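Leucyl aminopeptidase (Trypanosoma brucei brucei, PDB 5NTD) probably removes leucine and other amino acids from the N-termini of peptides, as a manganese-bound M17 aminopeptidase that binds the inhibitor bestatin. Local coordinates at residues A415-N420 and A426-A431; P393-D398 and T515-K520; A72-R77 and Y84-E89; A47-T52 and Q62-Y67. One frame throughout, in Å; residues are numbered along the deposited sequence.

Contact 1. Residues A415-N420 and A426-A431; sequences AGLYVN and AAMLRA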
loop_
_atom_site.group_PDB
_atom_site.type_symbol
_atom_site.label_atom_id
_atom_site.label_comp_id
_atom_site.label_asym_id
_atom_site.label_seq_id
_atom_site.Cartn_x
_atom_site.Cartn_y
_atom_site.Cartn_z
ATOM N N ALA G 415 18.181 11.871 21.697
ATOM C CA ALA G 415 18.508 10.472 21.553
ATOM C C ALA G 415 17.841 9.688 22.672
ATOM O O ALA G 415 17.752 10.135 23.813
ATOM C CB ALA G 415 20.001 10.259 21.598
ATOM N N GLY G 416 17.386 8.503 22.345
ATOM C CA GLY G 416 16.727 7.645 23.335
ATOM C C GLY G 416 17.751 6.845 24.132
ATOM O O GLY G 416 18.654 6.263 23.557
ATOM N N LEU G 417 17.554 6.791 25.432
ATOM C CA LEU G 417 18.402 5.995 26.318
ATOM C C LEU G 417 17.707 4.775 26.922
ATOM O O LEU G 417 16.713 4.899 27.623
ATOM C CB LEU G 417 18.941 6.846 27.469
ATOM C CG LEU G 417 19.719 8.107 27.102
ATOM C CD1 LEU G 417 20.218 8.783 28.377
ATOM C CD2 LEU G 417 20.876 7.799 26.172
ATOM N N TYR G 418 18.306 3.613 26.700
ATOM C CA TYR G 418 17.886 2.373 27.352
ATOM C C TYR G 418 19.053 1.945 28.244
ATOM O O TYR G 418 20.117 1.574 27.735
ATOM C CB TYR G 418 17.573 1.306 26.293
ATOM C CG TYR G 418 17.197 -0.054 26.814
ATOM C CD1 TYR G 418 15.860 -0.345 27.153
ATOM C CD2 TYR G 418 18.144 -1.080 26.912
ATOM C CE1 TYR G 418 15.504 -1.601 27.627
ATOM C CE2 TYR G 418 17.792 -2.338 27.400
ATOM C CZ TYR G 418 16.478 -2.596 27.735
ATOM O OH TYR G 418 16.112 -3.846 28.197
ATOM N N VAL G 419 18.848 1.999 29.537
ATOM C CA VAL G 419 19.932 1.896 30.489
ATOM C C VAL G 419 19.592 0.969 31.656
ATOM O O VAL G 419 18.540 1.097 32.262
ATOM C CB VAL G 419 20.299 3.280 31.056
ATOM C CG1 VAL G 419 21.663 3.248 31.756
ATOM C CG2 VAL G 419 20.348 4.317 29.942
ATOM N N ASN G 420 20.514 0.080 31.984
ATOM C CA ASN G 420 20.251 -0.905 33.058
ATOM C C ASN G 420 20.406 -0.396 34.500
ATOM O O ASN G 420 20.041 -1.068 35.423
ATOM C CB ASN G 420 21.087 -2.160 32.877
ATOM C CG ASN G 420 22.532 -1.920 33.149
ATOM O OD1 ASN G 420 22.994 -0.778 33.180
ATOM N ND2 ASN G 420 23.262 -2.972 33.327
ATOM N N ALA G 426 21.057 8.796 34.568
ATOM C CA ALA G 426 21.001 10.205 35.045
ATOM C C ALA G 426 22.242 10.983 34.651
ATOM O O ALA G 426 22.186 12.128 34.265
ATOM C CB ALA G 426 20.822 10.255 36.566
ATOM N N ALA G 427 23.366 10.302 34.700
ATOM C CA ALA G 427 24.644 10.912 34.298
ATOM C C ALA G 427 24.691 11.230 32.810
ATOM O O ALA G 427 25.138 12.294 32.412
ATOM C CB ALA G 427 25.817 9.994 34.674
ATOM N N MET G 428 24.245 10.292 31.986
ATOM C CA MET G 428 24.181 10.546 30.519
ATOM C C MET G 428 23.175 11.635 30.162
ATOM O O MET G 428 23.444 12.505 29.349
ATOM C CB MET G 428 23.884 9.280 29.763
ATOM C CG MET G 428 24.030 9.418 28.254
ATOM S SD MET G 428 25.673 9.919 27.710
ATOM C CE MET G 428 26.595 8.416 27.933
ATOM N N LEU G 429 22.058 11.635 30.852
ATOM C CA LEU G 429 21.085 12.750 30.699
ATOM C C LEU G 429 21.660 14.147 31.038
ATOM O O LEU G 429 21.432 15.128 30.341
ATOM C CB LEU G 429 19.823 12.534 31.522
ATOM C CG LEU G 429 18.921 11.411 31.025
ATOM C CD1 LEU G 429 17.862 11.096 32.073
ATOM C CD2 LEU G 429 18.272 11.757 29.695
ATOM N N ARG G 430 22.373 14.191 32.169
ATOM C CA ARG G 430 23.084 15.420 32.627
ATOM C C ARG G 430 24.088 15.844 31.538
ATOM O O ARG G 430 24.123 17.006 31.138
ATOM C CB ARG G 430 23.779 15.272 34.002
ATOM N N ALA G 431 24.842 14.882 31.029
ATOM C CA ALA G 431 25.808 15.172 29.966
ATOM C C ALA G 431 25.150 15.719 28.683
ATOM O O ALA G 431 25.665 16.608 28.014
ATOM C CB ALA G 431 26.611 13.928 29.628
#
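Strand 415-419 and helix 422-435 approach to 8.5 Å between Leu417 CA and Met428 CA, the nearest CA pair across the two segments. They are the first two elements of a beta-alpha-beta unit that returns to the sheet through strand 439-441, beside 415-419 and parallel to it, within the metallo-aminopeptidase catalytic domain. From the strand, Leu417 alone reaches the helix. With CG anti to the carbonyl carbon (chi1 -56°), its side chain points at the helix and CD1 enters between Met428 and Leu429. Met428 crosses this leucine at about a right angle, offering its CB and CG rather than its sulfur; Met428 CG sits 3.9 Å from Leu417 CD1. The methionine then bends at chi2 and chi3, which takes SD and CE away from the strand toward Tyr517 of helix 511-519. A flexible, unbranched chain suits a residue that must pack against both neighbours. Leu429 slides past Leu417 in the opposite direction and also rests on Cys439 and Pro441, so it packs between the helix and strand 439-441. With apolar carbon on each side, the contact is held by van der Waals packing, and its shortest approach joins Leu417 CD1 to Leu429 CD2 at 3.8 Å.

Contact 2. Residues P393-D398 and T515-K520; sequences PDVVID and TEYFRK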
loop_
_atom_site.group_PDB
_atom_site.type_symbol
_atom_site.label_atom_id
_atom_site.label_comp_id
_atom_site.label_asym_id
_atom_site.label_seq_id
_atom_site.Cartn_x
_atom_site.Cartn_y
_atom_site.Cartn_z
ATOM N N PRO G 393 35.183 -3.759 31.041
ATOM C CA PRO G 393 34.766 -2.399 31.292
ATOM C C PRO G 393 33.812 -2.285 32.445
ATOM O O PRO G 393 33.107 -3.221 32.775
ATOM C CB PRO G 393 34.051 -2.018 30.001
ATOM C CG PRO G 393 33.528 -3.298 29.475
ATOM C CD PRO G 393 34.604 -4.281 29.790
ATOM N N ASP G 394 33.824 -1.108 33.050
ATOM C CA ASP G 394 32.879 -0.754 34.100
ATOM C C ASP G 394 31.562 -0.340 33.478
ATOM O O ASP G 394 30.509 -0.465 34.094
ATOM C CB ASP G 394 33.397 0.417 34.952
ATOM C CG ASP G 394 34.729 0.097 35.642
ATOM O OD1 ASP G 394 34.837 -0.990 36.259
ATOM O OD2 ASP G 394 35.663 0.931 35.515
ATOM N N VAL G 395 31.675 0.253 32.308
ATOM C CA VAL G 395 30.542 0.835 31.612
ATOM C C VAL G 395 30.669 0.497 30.149
ATOM O O VAL G 395 31.727 0.650 29.562
ATOM C CB VAL G 395 30.489 2.369 31.737
ATOM C CG1 VAL G 395 29.295 2.928 30.984
ATOM C CG2 VAL G 395 30.409 2.788 33.193
ATOM N N VAL G 396 29.560 0.061 29.567
ATOM C CA VAL G 396 29.467 -0.154 28.113
ATOM C C VAL G 396 28.468 0.845 27.552
ATOM O O VAL G 396 27.346 0.950 28.042
ATOM C CB VAL G 396 29.000 -1.545 27.739
ATOM C CG1 VAL G 396 28.789 -1.665 26.233
ATOM C CG2 VAL G 396 30.006 -2.568 28.174
ATOM N N ILE G 397 28.912 1.592 26.545
ATOM C CA ILE G 397 28.049 2.539 25.856
ATOM C C ILE G 397 27.977 2.130 24.413
ATOM O O ILE G 397 29.003 2.093 23.713
ATOM C CB ILE G 397 28.560 3.982 25.908
ATOM C CG1 ILE G 397 28.762 4.437 27.346
ATOM C CG2 ILE G 397 27.585 4.930 25.205
ATOM C CD1 ILE G 397 29.456 5.781 27.454
ATOM N N ASP G 398 26.784 1.792 23.963
ATOM C CA ASP G 398 26.612 1.560 22.522
ATOM C C ASP G 398 25.787 2.715 21.952
ATOM O O ASP G 398 24.875 3.216 22.601
ATOM C CB ASP G 398 26.031 0.182 22.214
ATOM C CG ASP G 398 24.526 0.122 22.379
ATOM O OD1 ASP G 398 23.831 0.702 21.526
ATOM O OD2 ASP G 398 24.082 -0.445 23.394
ATOM N N THR G 515 32.138 13.333 25.421
ATOM C CA THR G 515 33.183 14.111 26.029
ATOM C C THR G 515 32.708 14.631 27.386
ATOM O O THR G 515 33.405 14.513 28.382
ATOM C CB THR G 515 33.624 15.262 25.134
ATOM O OG1 THR G 515 34.165 14.713 23.921
ATOM C CG2 THR G 515 34.721 16.093 25.822
ATOM N N GLU G 516 31.491 15.157 27.402
ATOM C CA GLU G 516 30.910 15.724 28.608
ATOM C C GLU G 516 30.639 14.625 29.620
ATOM O O GLU G 516 30.896 14.785 30.827
ATOM C CB GLU G 516 29.669 16.513 28.277
ATOM C CG GLU G 516 28.941 17.093 29.482
ATOM C CD GLU G 516 29.780 18.092 30.289
ATOM O OE1 GLU G 516 30.697 18.725 29.718
ATOM O OE2 GLU G 516 29.525 18.217 31.514
ATOM N N TYR G 517 30.157 13.487 29.140
ATOM C CA TYR G 517 29.924 12.320 30.019
ATOM C C TYR G 517 31.256 11.881 30.703
ATOM O O TYR G 517 31.320 11.683 31.928
ATOM C CB TYR G 517 29.265 11.147 29.249
ATOM C CG TYR G 517 29.130 9.845 30.043
ATOM C CD1 TYR G 517 28.149 9.687 30.988
ATOM C CD2 TYR G 517 30.041 8.824 29.879
ATOM C CE1 TYR G 517 28.070 8.523 31.761
ATOM C CE2 TYR G 517 29.979 7.659 30.637
ATOM C CZ TYR G 517 29.007 7.514 31.576
ATOM O OH TYR G 517 28.940 6.361 32.326
ATOM N N PHE G 518 32.285 11.745 29.899
ATOM C CA PHE G 518 33.628 11.353 30.411
ATOM C C PHE G 518 34.174 12.371 31.458
ATOM O O PHE G 518 34.712 11.994 32.475
ATOM C CB PHE G 518 34.661 11.238 29.291
ATOM C CG PHE G 518 34.368 10.182 28.281
ATOM C CD1 PHE G 518 33.639 9.068 28.599
ATOM C CD2 PHE G 518 34.861 10.307 26.998
ATOM C CE1 PHE G 518 33.375 8.085 27.641
ATOM C CE2 PHE G 518 34.619 9.348 26.039
ATOM C CZ PHE G 518 33.877 8.222 26.368
ATOM N N ARG G 519 33.937 13.641 31.191
ATOM C CA ARG G 519 34.355 14.747 32.069
ATOM C C ARG G 519 33.843 14.608 33.505
ATOM O O ARG G 519 34.572 14.912 34.438
ATOM C CB ARG G 519 33.882 16.106 31.555
ATOM C CG ARG G 519 34.973 17.030 31.062
ATOM C CD ARG G 519 34.521 18.061 30.040
ATOM N NE ARG G 519 33.421 18.927 30.454
ATOM C CZ ARG G 519 33.535 20.089 31.101
ATOM N NH1 ARG G 519 34.710 20.568 31.489
ATOM N NH2 ARG G 519 32.424 20.782 31.362
ATOM N N LYS G 520 32.618 14.116 33.670
ATOM C CA LYS G 520 31.986 14.037 34.988
ATOM C C LYS G 520 32.060 12.663 35.641
ATOM O O LYS G 520 31.423 12.459 36.668
ATOM C CB LYS G 520 30.530 14.504 34.927
ATOM C CG LYS G 520 30.299 15.912 34.366
ATOM C CD LYS G 520 31.039 17.039 35.049
ATOM C CE LYS G 520 31.299 18.284 34.151
ATOM N NZ LYS G 520 30.281 19.345 34.050
#
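Glu516 OE1 accepts from two nitrogens of Arg519, NE at 2.8 Å and NH2, while Tyr517, the next residue of helix 511-519, turns inward onto Val395 and Ile397 of strand 395-400. The contact thus lays the C-terminal helix of the catalytic alpha/beta domain against a strand of its mixed sheet. The arginine meets the carboxylate side-on, with OE1 nearly in the guanidinium plane; NH2 is received on the syn lone pair of OE1, whereas NE comes from above the carboxylate plane. Lys520 NZ takes the syn lone pair of the other oxygen, Glu516 OE2, at 2.9 Å, so both oxygens are gripped where the helix ends. Two cations on one carboxylate would probably favour its ionised form.

On the inner side the packing is mainly hydrocarbon, with the Tyr517 hydroxyl against Val395. Tyr517 has CG anti to its own N (chi1 174°), which directs the ring toward the strand. Ile397 slides past it in the opposite direction, and its CD1 reaches the ring obliquely, 3.7 Å from Tyr517 CE2. Met428 of helix 422-435 packs on both side chains. Beta-branched Val395 and Ile397 suit a buried strand, and their alternation points both at the helix. Val395 and Tyr517 reach toward each other from opposite directions, both valine methyls approaching the hydroxyl from the strand side: Val395 CG1 lies 3.7 Å from Tyr517 OH.

Contact 3. Residues A72-R77 and Y84-E89; sequences AEAIER and YGVLVE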
loop_
_atom_site.group_PDB
_atom_site.type_symbol
_atom_site.label_atom_id
_atom_site.label_comp_id
_atom_site.label_asym_id
_atom_site.label_seq_id
_atom_site.Cartn_x
_atom_site.Cartn_y
_atom_site.Cartn_z
ATOM N N ALA G 72 22.059 48.901 17.659
ATOM C CA ALA G 72 21.086 49.070 18.743
ATOM C C ALA G 72 19.674 48.880 18.202
ATOM O O ALA G 72 18.821 48.242 18.838
ATOM C CB ALA G 72 21.207 50.445 19.392
ATOM N N GLU G 73 19.428 49.437 17.030
ATOM C CA GLU G 73 18.089 49.290 16.390
ATOM C C GLU G 73 17.848 47.816 15.970
ATOM O O GLU G 73 16.733 47.304 16.086
ATOM C CB GLU G 73 17.938 50.214 15.199
ATOM C CG GLU G 73 16.542 50.264 14.590
ATOM C CD GLU G 73 15.464 50.768 15.527
ATOM O OE1 GLU G 73 15.822 51.307 16.585
ATOM O OE2 GLU G 73 14.252 50.606 15.244
ATOM N N ALA G 74 18.901 47.155 15.511
ATOM C CA ALA G 74 18.801 45.728 15.154
ATOM C C ALA G 74 18.352 44.907 16.351
ATOM O O ALA G 74 17.511 44.018 16.246
ATOM C CB ALA G 74 20.119 45.193 14.634
ATOM N N ILE G 75 18.908 45.253 17.495
ATOM C CA ILE G 75 18.547 44.594 18.779
ATOM C C ILE G 75 17.065 44.808 19.152
ATOM O O ILE G 75 16.391 43.887 19.603
ATOM C CB ILE G 75 19.513 45.008 19.892
ATOM C CG1 ILE G 75 20.890 44.419 19.583
ATOM C CG2 ILE G 75 19.028 44.518 21.254
ATOM C CD1 ILE G 75 21.991 45.025 20.410
ATOM N N GLU G 76 16.543 45.987 18.854
ATOM C CA GLU G 76 15.083 46.243 19.028
ATOM C C GLU G 76 14.197 45.484 18.056
ATOM O O GLU G 76 13.108 45.066 18.387
ATOM C CB GLU G 76 14.723 47.733 18.888
ATOM C CG GLU G 76 15.248 48.612 20.012
ATOM C CD GLU G 76 14.872 48.068 21.391
ATOM O OE1 GLU G 76 13.702 47.632 21.576
ATOM O OE2 GLU G 76 15.758 48.066 22.277
ATOM N N ARG G 77 14.670 45.366 16.835
ATOM C CA ARG G 77 13.836 44.859 15.721
ATOM C C ARG G 77 13.874 43.338 15.532
ATOM O O ARG G 77 12.960 42.757 14.969
ATOM C CB ARG G 77 14.205 45.574 14.404
ATOM C CG ARG G 77 13.640 46.985 14.320
ATOM C CD ARG G 77 14.166 47.706 13.096
ATOM N NE ARG G 77 13.724 49.104 13.000
ATOM C CZ ARG G 77 12.957 49.621 12.034
ATOM N NH1 ARG G 77 12.625 50.898 12.106
ATOM N NH2 ARG G 77 12.514 48.896 11.011
ATOM N N TYR G 84 18.603 39.683 12.334
ATOM C CA TYR G 84 18.398 41.037 11.794
ATOM C C TYR G 84 19.744 41.657 11.524
ATOM O O TYR G 84 20.598 41.734 12.392
ATOM C CB TYR G 84 17.622 41.922 12.741
ATOM C CG TYR G 84 16.936 43.088 12.051
ATOM C CD1 TYR G 84 17.591 44.320 11.858
ATOM C CD2 TYR G 84 15.615 42.979 11.610
ATOM C CE1 TYR G 84 16.944 45.396 11.244
ATOM C CE2 TYR G 84 14.963 44.051 11.004
ATOM C CZ TYR G 84 15.626 45.266 10.834
ATOM O OH TYR G 84 14.969 46.295 10.195
ATOM N N GLY G 85 19.927 42.079 10.295
ATOM C CA GLY G 85 21.214 42.587 9.799
ATOM C C GLY G 85 21.165 44.087 9.505
ATOM O O GLY G 85 20.167 44.632 9.001
ATOM N N VAL G 86 22.261 44.739 9.847
ATOM C CA VAL G 86 22.453 46.189 9.561
ATOM C C VAL G 86 23.862 46.469 9.061
ATOM O O VAL G 86 24.838 45.804 9.455
ATOM C CB VAL G 86 22.214 47.098 10.762
ATOM C CG1 VAL G 86 20.763 47.082 11.157
ATOM C CG2 VAL G 86 23.107 46.695 11.917
ATOM N N LEU G 87 23.933 47.433 8.151
ATOM C CA LEU G 87 25.246 47.896 7.634
ATOM C C LEU G 87 25.824 48.942 8.547
ATOM O O LEU G 87 25.113 49.796 9.059
ATOM C CB LEU G 87 25.123 48.491 6.220
ATOM C CG LEU G 87 24.841 47.507 5.089
ATOM C CD1 LEU G 87 24.722 48.321 3.818
ATOM C CD2 LEU G 87 25.921 46.447 4.928
ATOM N N VAL G 88 27.119 48.858 8.736
ATOM C CA VAL G 88 27.861 49.895 9.446
ATOM C C VAL G 88 28.998 50.377 8.539
ATOM O O VAL G 88 29.904 49.626 8.184
ATOM C CB VAL G 88 28.454 49.386 10.766
ATOM C CG1 VAL G 88 29.128 50.517 11.518
ATOM C CG2 VAL G 88 27.370 48.785 11.653
ATOM N N GLU G 89 28.906 51.634 8.153
ATOM C CA GLU G 89 29.901 52.269 7.246
ATOM C C GLU G 89 31.196 52.658 7.967
ATOM O O GLU G 89 31.154 53.159 9.112
ATOM C CB GLU G 89 29.310 53.508 6.573
ATOM C CG GLU G 89 29.956 53.820 5.227
ATOM C CD GLU G 89 29.275 54.961 4.509
ATOM O OE1 GLU G 89 28.277 55.514 5.046
ATOM O OE2 GLU G 89 29.749 55.323 3.411
#
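Arg77 lies across one face of the Tyr84 ring, the aliphatic part of its side chain doing the touching. Its CB stands 3.9 Å from the ring centroid and 15° off the normal, a CH-pi contact, and the extended chain then carries CD to 3.3 Å from Tyr84 OH. Beyond the ring the guanidinium is turned 49° from the aromatic plane, so the two flat groups are not stacked. Its rotation is set instead by Glu73, one helical turn back: Arg77 NE gives a straight bond of 2.8 Å to Glu73 OE2, on the anti lone pair and close to the guanidinium plane.

Ala74 meets the ring at CD1, its CB 3.9 Å from Tyr84 CD1, and touches Val86 CG1 as well. The small alanine is consistent with a close approach of 72-77 to 84-89, whose axes run nearly antiparallel (162°), where helix 69-77 leads into edge strand 83-89 in the macro-type N-terminal domain. Arg101 of a neighbouring subunit packs on Arg77 and Tyr84 and bonds to Gly85 O. The chemistry implies a division of labour: hydrocarbon and ring hold helix to strand, while the arginine's charge, paired with Glu73, is kept at a subunit boundary.

Contact 4. Residues A47-T52 and Q62-Y67; sequences AVLVGT and QRLPFY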
loop_
_atom_site.group_PDB
_atom_site.type_symbol
_atom_site.label_atom_id
_atom_site.label_comp_id
_atom_site.label_asym_id
_atom_site.label_seq_id
_atom_site.Cartn_x
_atom_site.Cartn_y
_atom_site.Cartn_z
ATOM N N ALA G 47 30.088 40.512 10.767
ATOM C CA ALA G 47 30.169 40.169 12.190
ATOM C C ALA G 47 28.829 39.702 12.676
ATOM O O ALA G 47 27.780 40.244 12.273
ATOM C CB ALA G 47 30.615 41.369 13.019
ATOM N N VAL G 48 28.866 38.734 13.581
ATOM C CA VAL G 48 27.641 38.133 14.124
ATOM C C VAL G 48 27.600 38.365 15.624
ATOM O O VAL G 48 28.598 38.169 16.310
ATOM C CB VAL G 48 27.567 36.637 13.793
ATOM C CG1 VAL G 48 26.213 36.048 14.193
ATOM C CG2 VAL G 48 27.828 36.390 12.316
ATOM N N LEU G 49 26.442 38.745 16.110
ATOM C CA LEU G 49 26.222 38.904 17.514
ATOM C C LEU G 49 25.020 38.085 17.970
ATOM O O LEU G 49 23.886 38.366 17.565
ATOM C CB LEU G 49 25.965 40.387 17.843
ATOM C CG LEU G 49 25.599 40.712 19.311
ATOM C CD1 LEU G 49 26.722 40.327 20.262
ATOM C CD2 LEU G 49 25.251 42.186 19.466
ATOM N N VAL G 50 25.259 37.108 18.837
ATOM C CA VAL G 50 24.158 36.224 19.297
ATOM C C VAL G 50 24.046 36.161 20.804
ATOM O O VAL G 50 25.010 35.888 21.502
ATOM C CB VAL G 50 24.140 34.793 18.673
ATOM C CG1 VAL G 50 24.022 34.892 17.159
ATOM C CG2 VAL G 50 25.382 34.026 18.983
ATOM N N GLY G 51 22.833 36.361 21.278
ATOM C CA GLY G 51 22.551 36.233 22.697
ATOM C C GLY G 51 21.083 36.318 22.992
ATOM O O GLY G 51 20.261 36.523 22.098
ATOM N N THR G 52 20.741 36.164 24.261
ATOM C CA THR G 52 19.333 36.272 24.692
ATOM C C THR G 52 18.878 37.717 24.647
ATOM O O THR G 52 19.694 38.640 24.567
ATOM C CB THR G 52 19.128 35.736 26.104
ATOM O OG1 THR G 52 19.939 36.490 27.027
ATOM C CG2 THR G 52 19.523 34.248 26.195
ATOM N N GLN G 62 27.395 47.465 24.350
ATOM C CA GLN G 62 27.763 48.831 23.839
ATOM C C GLN G 62 29.266 49.070 23.640
ATOM O O GLN G 62 29.661 49.799 22.755
ATOM C CB GLN G 62 27.243 49.914 24.770
ATOM C CG GLN G 62 25.800 50.249 24.488
ATOM C CD GLN G 62 25.194 51.049 25.596
ATOM O OE1 GLN G 62 25.483 52.230 25.748
ATOM N NE2 GLN G 62 24.350 50.400 26.411
ATOM N N ARG G 63 30.074 48.374 24.416
ATOM C CA ARG G 63 31.535 48.461 24.333
ATOM C C ARG G 63 32.141 47.537 23.237
ATOM O O ARG G 63 33.351 47.485 23.040
ATOM C CB ARG G 63 32.125 48.159 25.724
ATOM N N LEU G 64 31.303 46.805 22.514
ATOM C CA LEU G 64 31.815 45.935 21.419
ATOM C C LEU G 64 32.222 46.795 20.221
ATOM O O LEU G 64 31.530 47.763 19.891
ATOM C CB LEU G 64 30.783 44.855 21.037
ATOM C CG LEU G 64 30.521 43.826 22.164
ATOM C CD1 LEU G 64 29.424 42.870 21.753
ATOM C CD2 LEU G 64 31.771 43.039 22.520
ATOM N N PRO G 65 33.308 46.424 19.534
ATOM C CA PRO G 65 33.902 47.263 18.498
ATOM C C PRO G 65 33.004 47.657 17.332
ATOM O O PRO G 65 33.293 48.624 16.636
ATOM C CB PRO G 65 35.077 46.420 17.983
ATOM C CG PRO G 65 34.783 45.022 18.392
ATOM C CD PRO G 65 33.994 45.135 19.662
ATOM N N PHE G 66 31.951 46.897 17.093
ATOM C CA PHE G 66 31.057 47.132 15.926
ATOM C C PHE G 66 29.805 47.884 16.330
ATOM O O PHE G 66 28.942 48.116 15.497
ATOM C CB PHE G 66 30.689 45.794 15.227
ATOM C CG PHE G 66 30.073 44.787 16.153
ATOM C CD1 PHE G 66 28.738 44.855 16.477
ATOM C CD2 PHE G 66 30.870 43.806 16.759
ATOM C CE1 PHE G 66 28.180 43.949 17.368
ATOM C CE2 PHE G 66 30.326 42.905 17.661
ATOM C CZ PHE G 66 28.984 42.967 17.966
ATOM N N TYR G 67 29.645 48.147 17.612
ATOM C CA TYR G 67 28.358 48.641 18.116
ATOM C C TYR G 67 28.168 50.072 17.672
ATOM O O TYR G 67 29.090 50.845 17.683
ATOM C CB TYR G 67 28.263 48.562 19.640
ATOM C CG TYR G 67 26.870 48.798 20.199
ATOM C CD1 TYR G 67 26.430 50.062 20.541
ATOM C CD2 TYR G 67 25.997 47.730 20.410
ATOM C CE1 TYR G 67 25.149 50.265 21.064
ATOM C CE2 TYR G 67 24.717 47.919 20.937
ATOM C CZ TYR G 67 24.303 49.191 21.261
ATOM O OH TYR G 67 23.034 49.361 21.752
#
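A central strand of the mixed sheet in the N-terminal, macro-type domain, 46-52, is packed here by the irregular segment 62-67 that links helix 59-62 to helix 69-77. Ala47 and Leu49 face this segment, as alternate residues of a strand do, while Val48 turns to the other side of the sheet, against helix 120-131. Leu49 and Phe66 carry most of the contact. The leucine crosses the phenylalanine at a slant, bringing Leu49 CB to 4.0 Å from Phe66 CZ and CD2 equally near Phe66 CE1. Phe66 CG sits between the backbone N and the carbonyl carbon (chi1 55°), a torsion that turns the ring toward Leu49 and Ala47 from within a type I turn. That turn, Leu64 to Tyr67, is closed by Tyr67 N bonding to Leu64 O at 3.0 Å, and Pro65 suits its second position because the ring already fixes phi. Phe144 of strand 140-145 meets Phe66 edge-to-face, adding to the apolar packing around the ring. The short side chain of Ala47 faces the ring too, its CB 4.5 Å from Phe66 CD2. On the other flank two leucines meet by their methyls, Leu49 CD1 and Leu64 CD1, 4.0 Å apart.

In the fold
From the N terminus, contact 4 comes first, closing a short loop from strand 46-52 to segment 62-67. Contact 3 follows in series, folding helix 69-77 back on edge strand 83-89 of the same sheet; the two touch where Tyr67 meets Ala72 and Ile75, and both pack against the N-terminal domain's six-stranded sheet. Contact 2 then spans over a hundred residues, from strand 395-400 to the C-terminal helix. Contact 1, a local strand-to-helix closure, is nested inside that loop and touches it through Met428 and Ala431. This catalytic-domain pair lies far from the other: the centres of contacts 1 and 4 are about 36 Å apart.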